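Local coordinates for protein dextranase (Pseudarthrobacter oxydans, PDB 6NZS) that catalyses the endohydrolysis of (1->6)-alpha-D-glucosidic linkages in dextran, as a glycosyl hydrolase family 49 enzyme built on a parallel beta-solenoid, at residues A[337-342]-A[365-370]; A[358-363]-A[384-389]; A[312-317]-A[341-346]. One frame throughout, in Å; residues are numbered along the deposited sequence.

Contact 1 (A[337-342]-A[365-370]); sequences PPYHSF and YWQTDG
S341 and D369 tie together two successive coils of the right-handed parallel beta-helix at the turns that lead into strands 342-346 and 371-372. D369 O takes both donors of S341, the backbone N at 3.3 Å in the carbonyl plane and OG at 2.7 Å, somewhat tilted from that plane. With chi1 at 62°, S341 OG lies between its own N and carbonyl carbon, where it can converge with the N-H on one oxygen. A water bridges the other end of the contact, donating to P337 O at 2.8 Å and accepting weakly from Y365 N.

The H340 imidazole is sandwiched: the D369 carboxylate, 24° from coplanar, covers one face and the Y339 ring the opposite one. Q367 O meets the imidazole edge, 3.1 Å from H340 CD2 and close to the ring plane. D369 OD2 also forms a salt bridge with K392, which probably helps hold the carboxylate over the ring.

Apolar packing is modest: P337 CG and T368 CG2 meet 3.8 Å apart, their side chains crossing at about a right angle. Two weaker contacts run to carbonyl oxygens. The Y365 ring turns its edge to P337 O, and T368, the centre of an inverse gamma turn, directs its CA-H almost straight at Y339 O, with 3.6 Å between T368 CA and that oxygen and 176° at the hydrogen.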
loop_
_atom_site.group_PDB
_atom_site.type_symbol
_atom_site.label_atom_id
_atom_site.label_comp_id
_atom_site.label_asym_id
_atom_site.label_seq_id
_atom_site.Cartn_x
_atom_site.Cartn_y
_atom_site.Cartn_z
ATOM N N PRO A 337 -9.392 3.869 3.417
ATOM C CA PRO A 337 -9.437 3.590 4.853
ATOM C C PRO A 337 -9.447 4.885 5.652
ATOM O O PRO A 337 -8.814 5.880 5.259
ATOM C CB PRO A 337 -8.143 2.798 5.093
ATOM C CG PRO A 337 -7.227 3.250 4.012
ATOM C CD PRO A 337 -8.100 3.484 2.819
ATOM N N PRO A 338 -10.167 4.915 6.779
ATOM C CA PRO A 338 -10.125 6.081 7.673
ATOM C C PRO A 338 -8.998 6.027 8.695
ATOM O O PRO A 338 -8.770 7.026 9.400
ATOM C CB PRO A 338 -11.479 5.989 8.388
ATOM C CG PRO A 338 -11.715 4.504 8.499
ATOM C CD PRO A 338 -11.187 3.933 7.191
ATOM N N TYR A 339 -8.290 4.901 8.779
ATOM C CA TYR A 339 -7.239 4.669 9.770
ATOM C C TYR A 339 -6.394 3.492 9.272
ATOM O O TYR A 339 -6.345 3.239 8.065
ATOM C CB TYR A 339 -7.882 4.462 11.159
ATOM C CG TYR A 339 -6.945 4.680 12.332
ATOM C CD1 TYR A 339 -6.400 5.931 12.585
ATOM C CD2 TYR A 339 -6.612 3.633 13.187
ATOM C CE1 TYR A 339 -5.548 6.139 13.660
ATOM C CE2 TYR A 339 -5.762 3.831 14.267
ATOM C CZ TYR A 339 -5.235 5.087 14.497
ATOM O OH TYR A 339 -4.386 5.306 15.568
ATOM N N HIS A 340 -5.753 2.765 10.190
ATOM C CA HIS A 340 -4.908 1.646 9.776
ATOM C C HIS A 340 -5.728 0.600 9.029
ATOM O O HIS A 340 -6.895 0.346 9.347
ATOM C CB HIS A 340 -4.269 0.944 10.979
ATOM C CG HIS A 340 -3.408 1.822 11.828
ATOM N ND1 HIS A 340 -2.874 1.388 13.024
ATOM C CD2 HIS A 340 -2.983 3.095 11.667
ATOM C CE1 HIS A 340 -2.163 2.362 13.564
ATOM N NE2 HIS A 340 -2.217 3.410 12.763
ATOM N N SER A 341 -5.080 -0.048 8.052
ATOM C CA SER A 341 -5.766 -1.045 7.232
ATOM C C SER A 341 -6.016 -2.348 7.985
ATOM O O SER A 341 -7.071 -2.967 7.815
ATOM C CB SER A 341 -4.966 -1.325 5.952
ATOM O OG SER A 341 -3.672 -1.870 6.233
ATOM N N PHE A 342 -5.068 -2.788 8.809
ATOM C CA PHE A 342 -5.071 -4.191 9.205
ATOM C C PHE A 342 -4.339 -4.340 10.529
ATOM O O PHE A 342 -3.246 -3.796 10.692
ATOM C CB PHE A 342 -4.356 -5.013 8.115
ATOM C CG PHE A 342 -4.313 -6.481 8.405
ATOM C CD1 PHE A 342 -3.288 -7.019 9.168
ATOM C CD2 PHE A 342 -5.306 -7.318 7.931
ATOM C CE1 PHE A 342 -3.259 -8.369 9.462
ATOM C CE2 PHE A 342 -5.277 -8.677 8.223
ATOM C CZ PHE A 342 -4.257 -9.194 8.979
ATOM N N TYR A 365 -5.653 9.871 3.820
ATOM C CA TYR A 365 -5.379 10.360 5.165
ATOM C C TYR A 365 -4.028 9.847 5.656
ATOM O O TYR A 365 -3.547 8.798 5.227
ATOM C CB TYR A 365 -6.446 9.826 6.128
ATOM C CG TYR A 365 -7.856 10.323 5.906
ATOM C CD1 TYR A 365 -8.142 11.690 5.859
ATOM C CD2 TYR A 365 -8.907 9.423 5.751
ATOM C CE1 TYR A 365 -9.439 12.135 5.666
ATOM C CE2 TYR A 365 -10.208 9.859 5.557
ATOM C CZ TYR A 365 -10.468 11.217 5.510
ATOM O OH TYR A 365 -11.766 11.654 5.313
ATOM N N TRP A 366 -3.426 10.588 6.592
ATOM C CA TRP A 366 -2.365 10.013 7.406
ATOM C C TRP A 366 -2.897 8.782 8.135
ATOM O O TRP A 366 -4.107 8.568 8.257
ATOM C CB TRP A 366 -1.921 11.011 8.482
ATOM C CG TRP A 366 -1.105 12.154 7.983
ATOM C CD1 TRP A 366 -0.308 12.174 6.875
ATOM C CD2 TRP A 366 -1.010 13.460 8.569
ATOM N NE1 TRP A 366 0.282 13.410 6.738
ATOM C CE2 TRP A 366 -0.130 14.216 7.767
ATOM C CE3 TRP A 366 -1.588 14.064 9.690
ATOM C CZ2 TRP A 366 0.185 15.551 8.047
ATOM C CZ3 TRP A 366 -1.262 15.394 9.974
ATOM C CH2 TRP A 366 -0.388 16.116 9.153
ATOM N N GLN A 367 -1.969 7.979 8.657
ATOM C CA GLN A 367 -2.286 6.808 9.469
ATOM C C GLN A 367 -3.030 5.737 8.683
ATOM O O GLN A 367 -3.697 4.875 9.265
ATOM C CB GLN A 367 -3.018 7.183 10.768
ATOM C CG GLN A 367 -2.322 8.317 11.527
ATOM C CD GLN A 367 -2.956 8.607 12.871
ATOM O OE1 GLN A 367 -3.843 9.453 12.986
ATOM N NE2 GLN A 367 -2.506 7.897 13.896
ATOM N N THR A 368 -2.912 5.764 7.355
ATOM C CA THR A 368 -3.467 4.714 6.506
ATOM C C THR A 368 -2.403 3.649 6.240
ATOM O O THR A 368 -2.066 3.329 5.108
ATOM C CB THR A 368 -4.036 5.314 5.226
ATOM O OG1 THR A 368 -3.076 6.205 4.633
ATOM C CG2 THR A 368 -5.298 6.090 5.560
ATOM N N ASP A 369 -1.890 3.099 7.341
ATOM C CA ASP A 369 -0.809 2.120 7.301
ATOM C C ASP A 369 -1.175 0.950 6.402
ATOM O O ASP A 369 -2.322 0.484 6.399
ATOM C CB ASP A 369 -0.583 1.523 8.699
ATOM C CG ASP A 369 -0.159 2.546 9.760
ATOM O OD1 ASP A 369 -0.349 3.775 9.589
ATOM O OD2 ASP A 369 0.357 2.090 10.814
ATOM N N GLY A 370 -0.171 0.449 5.675
ATOM C CA GLY A 370 -0.272 -0.809 4.966
ATOM C C GLY A 370 -0.252 -2.005 5.900
ATOM O O GLY A 370 -0.632 -1.913 7.075
HETATM O O HOH W 1 -8.114 7.523 3.056
HETATM O O HOH W 2 -1.957 -1.592 9.574
#

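Contact 2 (A[358-363]-A[384-389]); sequences YKQVGS and FNANDD
The rings of Y358 and F384 meet obliquely, their planes at 52° and centroids 5.7 Å apart. F384 CE2 lies at the edge of the tyrosine ring, 3.7 Å from Y358 CE2. Q360 runs out beside them, fully extended from a chi1 of -178°. Its amide stands steeply to the phenylalanine ring: OE1 comes to the ring edge, near its plane, 3.6 Å from F384 CD2. The other end of the amide points to S363, and NE2 donates to S363 OG (2.9 Å) with the hydroxyl in the amide plane; T368 O takes a second bond from NE2. S363 OG in turn gives its proton to N385 O at 2.7 Å, from above the carbonyl plane. N385 answers with its side chain, whose OD1 accepts from S363 N at 3.0 Å in a nearly straight bond (168°), again from above the plane, while ND2 reaches W406 O and N408 OD1 on the following coil.

The parallel strands 359-361 and 384-386 pair through N385 N and Q360 O. On the outward side, V361 packs on M85, W87 and F189 of the N-terminal Ig-like domain. Replacing Q360 by an alanine would remove the amide, and S363 OG and T368 O would probably lose their donor while a gap opened at the edge of F384. A directed chain, Q360 NE2 to S363 OG to N385 O, thus serves buried polar groups and probably fixes the rotation of the amide and the hydroxyl where the strands give way to turns.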
loop_
_atom_site.group_PDB
_atom_site.type_symbol
_atom_site.label_atom_id
_atom_site.label_comp_id
_atom_site.label_asym_id
_atom_site.label_seq_id
_atom_site.Cartn_x
_atom_site.Cartn_y
_atom_site.Cartn_z
ATOM N N TYR A 358 -3.879 -8.832 -3.201
ATOM C CA TYR A 358 -4.556 -7.922 -2.295
ATOM C C TYR A 358 -4.086 -6.516 -2.633
ATOM O O TYR A 358 -2.909 -6.313 -2.965
ATOM C CB TYR A 358 -4.144 -8.294 -0.868
ATOM C CG TYR A 358 -4.521 -7.318 0.206
ATOM C CD1 TYR A 358 -5.761 -7.385 0.832
ATOM C CD2 TYR A 358 -3.623 -6.345 0.629
ATOM C CE1 TYR A 358 -6.104 -6.506 1.833
ATOM C CE2 TYR A 358 -3.962 -5.457 1.630
ATOM C CZ TYR A 358 -5.205 -5.542 2.227
ATOM O OH TYR A 358 -5.546 -4.668 3.228
ATOM N N LYS A 359 -5.005 -5.550 -2.576
ATOM C CA LYS A 359 -4.692 -4.181 -2.969
ATOM C C LYS A 359 -5.265 -3.192 -1.965
ATOM O O LYS A 359 -6.342 -3.404 -1.401
ATOM C CB LYS A 359 -5.243 -3.814 -4.353
ATOM C CG LYS A 359 -4.889 -4.797 -5.462
ATOM C CD LYS A 359 -5.999 -5.861 -5.610
ATOM C CE LYS A 359 -5.576 -6.992 -6.485
ATOM N NZ LYS A 359 -6.725 -7.914 -6.613
ATOM N N GLN A 360 -4.537 -2.097 -1.762
ATOM C CA GLN A 360 -5.004 -0.968 -0.968
ATOM C C GLN A 360 -4.918 0.282 -1.834
ATOM O O GLN A 360 -3.859 0.572 -2.394
ATOM C CB GLN A 360 -4.148 -0.825 0.294
ATOM C CG GLN A 360 -4.571 0.286 1.229
ATOM C CD GLN A 360 -3.685 0.335 2.466
ATOM O OE1 GLN A 360 -3.142 -0.690 2.919
ATOM N NE2 GLN A 360 -3.512 1.518 3.008
ATOM N N VAL A 361 -6.040 0.995 -1.978
ATOM C CA VAL A 361 -6.140 2.160 -2.853
ATOM C C VAL A 361 -6.797 3.309 -2.100
ATOM O O VAL A 361 -7.527 3.107 -1.128
ATOM C CB VAL A 361 -6.931 1.876 -4.156
ATOM C CG1 VAL A 361 -6.264 0.772 -4.955
ATOM C CG2 VAL A 361 -8.376 1.499 -3.856
ATOM N N GLY A 362 -6.550 4.527 -2.574
ATOM C CA GLY A 362 -7.226 5.675 -1.981
ATOM C C GLY A 362 -6.842 5.970 -0.545
ATOM O O GLY A 362 -7.704 6.345 0.263
ATOM N N SER A 363 -5.557 5.862 -0.218
ATOM C CA SER A 363 -5.080 6.060 1.153
ATOM C C SER A 363 -4.668 7.522 1.360
ATOM O O SER A 363 -3.495 7.870 1.518
ATOM C CB SER A 363 -3.940 5.097 1.453
ATOM O OG SER A 363 -4.399 3.755 1.438
ATOM N N PHE A 384 0.011 -1.573 -2.977
ATOM C CA PHE A 384 -0.287 -0.733 -1.822
ATOM C C PHE A 384 -0.142 0.735 -2.175
ATOM O O PHE A 384 0.944 1.182 -2.559
ATOM C CB PHE A 384 0.652 -1.034 -0.654
ATOM C CG PHE A 384 0.355 -2.329 0.030
ATOM C CD1 PHE A 384 0.911 -3.512 -0.425
ATOM C CD2 PHE A 384 -0.483 -2.362 1.133
ATOM C CE1 PHE A 384 0.626 -4.720 0.203
ATOM C CE2 PHE A 384 -0.775 -3.563 1.779
ATOM C CZ PHE A 384 -0.216 -4.742 1.311
ATOM N N ASN A 385 -1.220 1.483 -2.007
ATOM C CA ASN A 385 -1.155 2.929 -1.854
ATOM C C ASN A 385 -1.324 3.191 -0.364
ATOM O O ASN A 385 -2.240 2.642 0.255
ATOM C CB ASN A 385 -2.304 3.553 -2.651
ATOM C CG ASN A 385 -2.406 5.064 -2.512
ATOM O OD1 ASN A 385 -3.499 5.583 -2.328
ATOM N ND2 ASN A 385 -1.299 5.770 -2.674
ATOM N N ALA A 386 -0.414 3.971 0.230
ATOM C CA ALA A 386 -0.477 4.236 1.666
ATOM C C ALA A 386 0.138 5.596 1.978
ATOM O O ALA A 386 1.098 6.021 1.331
ATOM C CB ALA A 386 0.218 3.140 2.497
ATOM N N ASN A 387 -0.426 6.275 2.986
ATOM C CA ASN A 387 0.078 7.555 3.488
ATOM C C ASN A 387 0.607 7.421 4.912
ATOM O O ASN A 387 0.454 8.315 5.743
ATOM C CB ASN A 387 -0.971 8.659 3.377
ATOM C CG ASN A 387 -0.352 10.050 3.399
ATOM O OD1 ASN A 387 0.850 10.207 3.228
ATOM N ND2 ASN A 387 -1.181 11.068 3.609
ATOM N N ASP A 388 1.232 6.289 5.188
ATOM C CA ASP A 388 1.955 6.022 6.420
ATOM C C ASP A 388 2.864 4.832 6.132
ATOM O O ASP A 388 3.026 4.448 4.972
ATOM C CB ASP A 388 0.991 5.823 7.594
ATOM C CG ASP A 388 1.528 6.429 8.875
ATOM O OD1 ASP A 388 2.572 5.934 9.340
ATOM O OD2 ASP A 388 0.945 7.414 9.388
ATOM N N ASP A 389 3.461 4.250 7.181
ATOM C CA ASP A 389 4.273 3.038 7.038
ATOM C C ASP A 389 3.569 2.065 6.110
ATOM O O ASP A 389 2.405 1.730 6.332
ATOM C CB ASP A 389 4.406 2.341 8.400
ATOM C CG ASP A 389 5.144 3.163 9.428
ATOM O OD1 ASP A 389 6.089 3.890 9.066
ATOM O OD2 ASP A 389 4.774 3.063 10.626
#

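Contact 3 (A[312-317]-A[341-346]); sequences CVKMLQ and SFVVYG
Q317 lies alongside V343, both side chains on the same side of the parallel sheet and pointing the same way. From a chi1 of 172° the glutamine runs out extended. Q317 CB is 4.1 Å from V343 CG1, and Q317 CG, CD and OE1 then pass that same methyl in turn, OE1 at 3.8 Å. The tip goes beyond it: Q317 NE2 arrives at the edge of the Y345 ring, near its plane and 3.5 Å from Y345 CD2, with the amide turned 78° to the ring. The other methyl, V343 CG2, covers one face of the Y345 ring toward its rim. V343 CG1 sits between its own backbone N and carbonyl carbon, chi1 77°, which turns it to the glutamine. K314 CG comes near the same methyl, but the lysine chain then bends back, so that NZ donates to C312 O and to H309 O, close to the C308-C312 disulfide.

The sheet's other face is apolar. L316 CB touches F342 CD2 at 3.9 Å, and L327, L329 and M353 pack round the phenylalanine within the coil interior.

Backbone bonds set the register: L316 N donates to S341 O at 3.1 Å, and V343 N to L316 O at 3.2 Å. Two CA-H...O contacts support them, from F342 CA to L316 O and from Q317 CA to V343 O. Strand 342-346 is the last of a four-stranded parallel sheet, beside strand 316-320. Parallel strands of successive coils in register, with apolar groups such as L316 and F342 turned inward, are characteristic of a right-handed parallel beta-helix, here one wall of the family 49 solenoid.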
loop_
_atom_site.group_PDB
_atom_site.type_symbol
_atom_site.label_atom_id
_atom_site.label_comp_id
_atom_site.label_asym_id
_atom_site.label_seq_id
_atom_site.Cartn_x
_atom_site.Cartn_y
_atom_site.Cartn_z
ATOM N N CYS A 312 -9.884 3.127 17.034
ATOM C CA CYS A 312 -10.381 3.648 15.774
ATOM C C CYS A 312 -10.662 2.507 14.805
ATOM O O CYS A 312 -10.019 1.455 14.854
ATOM C CB CYS A 312 -9.391 4.640 15.185
ATOM S SG CYS A 312 -9.700 6.295 15.825
ATOM N N VAL A 313 -11.655 2.727 13.935
ATOM C CA VAL A 313 -12.089 1.699 12.990
ATOM C C VAL A 313 -10.923 1.258 12.121
ATOM O O VAL A 313 -10.236 2.079 11.498
ATOM C CB VAL A 313 -13.250 2.226 12.133
ATOM C CG1 VAL A 313 -13.607 1.220 11.027
ATOM C CG2 VAL A 313 -14.462 2.527 12.991
ATOM N N LYS A 314 -10.687 -0.048 12.089
ATOM C CA LYS A 314 -9.733 -0.671 11.188
ATOM C C LYS A 314 -10.520 -1.345 10.074
ATOM O O LYS A 314 -11.658 -1.772 10.274
ATOM C CB LYS A 314 -8.907 -1.721 11.935
ATOM C CG LYS A 314 -8.386 -1.246 13.293
ATOM C CD LYS A 314 -7.320 -0.167 13.137
ATOM C CE LYS A 314 -6.491 0.002 14.417
ATOM N NZ LYS A 314 -7.352 0.355 15.590
ATOM N N MET A 315 -9.928 -1.413 8.879
ATOM C CA MET A 315 -10.667 -2.047 7.791
ATOM C C MET A 315 -10.829 -3.546 8.032
ATOM O O MET A 315 -11.898 -4.111 7.762
ATOM C CB MET A 315 -10.005 -1.759 6.443
ATOM C CG MET A 315 -10.045 -0.275 6.036
ATOM S SD MET A 315 -11.708 0.416 5.897
ATOM C CE MET A 315 -12.344 -0.531 4.510
ATOM N N LEU A 316 -9.786 -4.190 8.559
ATOM C CA LEU A 316 -9.801 -5.609 8.889
ATOM C C LEU A 316 -9.068 -5.804 10.206
ATOM O O LEU A 316 -7.935 -5.339 10.367
ATOM C CB LEU A 316 -9.108 -6.428 7.797
ATOM C CG LEU A 316 -9.782 -6.440 6.426
ATOM C CD1 LEU A 316 -8.846 -7.079 5.412
ATOM C CD2 LEU A 316 -11.122 -7.156 6.472
ATOM N N GLN A 317 -9.705 -6.511 11.142
ATOM C CA GLN A 317 -9.088 -6.768 12.437
ATOM C C GLN A 317 -9.408 -8.188 12.874
ATOM O O GLN A 317 -10.525 -8.669 12.665
ATOM C CB GLN A 317 -9.569 -5.775 13.503
ATOM C CG GLN A 317 -9.101 -6.132 14.914
ATOM C CD GLN A 317 -9.259 -4.989 15.887
ATOM O OE1 GLN A 317 -9.402 -3.834 15.486
ATOM N NE2 GLN A 317 -9.234 -5.303 17.182
ATOM N N SER A 341 -5.080 -0.048 8.052
ATOM C CA SER A 341 -5.766 -1.045 7.232
ATOM C C SER A 341 -6.016 -2.348 7.985
ATOM O O SER A 341 -7.071 -2.967 7.815
ATOM C CB SER A 341 -4.966 -1.325 5.952
ATOM O OG SER A 341 -3.672 -1.870 6.233
ATOM N N PHE A 342 -5.068 -2.788 8.809
ATOM C CA PHE A 342 -5.071 -4.191 9.205
ATOM C C PHE A 342 -4.339 -4.340 10.529
ATOM O O PHE A 342 -3.246 -3.796 10.692
ATOM C CB PHE A 342 -4.356 -5.013 8.115
ATOM C CG PHE A 342 -4.313 -6.481 8.405
ATOM C CD1 PHE A 342 -3.288 -7.019 9.168
ATOM C CD2 PHE A 342 -5.306 -7.318 7.931
ATOM C CE1 PHE A 342 -3.259 -8.369 9.462
ATOM C CE2 PHE A 342 -5.277 -8.677 8.223
ATOM C CZ PHE A 342 -4.257 -9.194 8.979
ATOM N N VAL A 343 -4.917 -5.111 11.457
ATOM C CA VAL A 343 -4.251 -5.402 12.723
ATOM C C VAL A 343 -4.746 -6.729 13.278
ATOM O O VAL A 343 -5.875 -7.158 13.020
ATOM C CB VAL A 343 -4.420 -4.274 13.770
ATOM C CG1 VAL A 343 -5.809 -4.320 14.403
ATOM C CG2 VAL A 343 -3.337 -4.359 14.849
ATOM N N VAL A 344 -3.866 -7.390 14.020
ATOM C CA VAL A 344 -4.193 -8.583 14.782
ATOM C C VAL A 344 -3.747 -8.320 16.209
ATOM O O VAL A 344 -2.620 -7.866 16.433
ATOM C CB VAL A 344 -3.465 -9.824 14.231
ATOM C CG1 VAL A 344 -3.772 -11.048 15.095
ATOM C CG2 VAL A 344 -3.837 -10.065 12.777
ATOM N N TYR A 345 -4.628 -8.579 17.168
ATOM C CA TYR A 345 -4.278 -8.508 18.576
ATOM C C TYR A 345 -4.408 -9.894 19.183
ATOM O O TYR A 345 -5.208 -10.712 18.725
ATOM C CB TYR A 345 -5.193 -7.551 19.325
ATOM C CG TYR A 345 -4.968 -6.101 18.981
ATOM C CD1 TYR A 345 -3.725 -5.508 19.166
ATOM C CD2 TYR A 345 -5.994 -5.324 18.474
ATOM C CE1 TYR A 345 -3.518 -4.175 18.848
ATOM C CE2 TYR A 345 -5.798 -3.995 18.157
ATOM C CZ TYR A 345 -4.560 -3.429 18.346
ATOM O OH TYR A 345 -4.365 -2.103 18.033
ATOM N N GLY A 346 -3.617 -10.147 20.226
ATOM C CA GLY A 346 -3.572 -11.440 20.875
ATOM C C GLY A 346 -2.172 -12.025 20.812
ATOM O O GLY A 346 -1.176 -11.317 21.006
#

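How the contacts relate
Contacts 1 and 3 share S341 and F342: S341 bonds through N and OG in contact 1 and through its carbonyl in contact 3, so one residue links three coils. Their centres are about 10 Å apart, and P337 and P338 pack on M315 while Y339 packs on C312 and V313. Contacts 1 and 2, about 8 Å between centres, cross along the chain. G370 N probably bonds D389 O (3.0 Å), and D369 OD1 lies 3.2 Å from D388 CB. D369, D388 and D389 are thus neighbours, probably as at a family 49 active site. Contacts 2 and 3, with centres about 15 Å apart, touch where Q360 OE1 packs 3.6 Å from S341 OG.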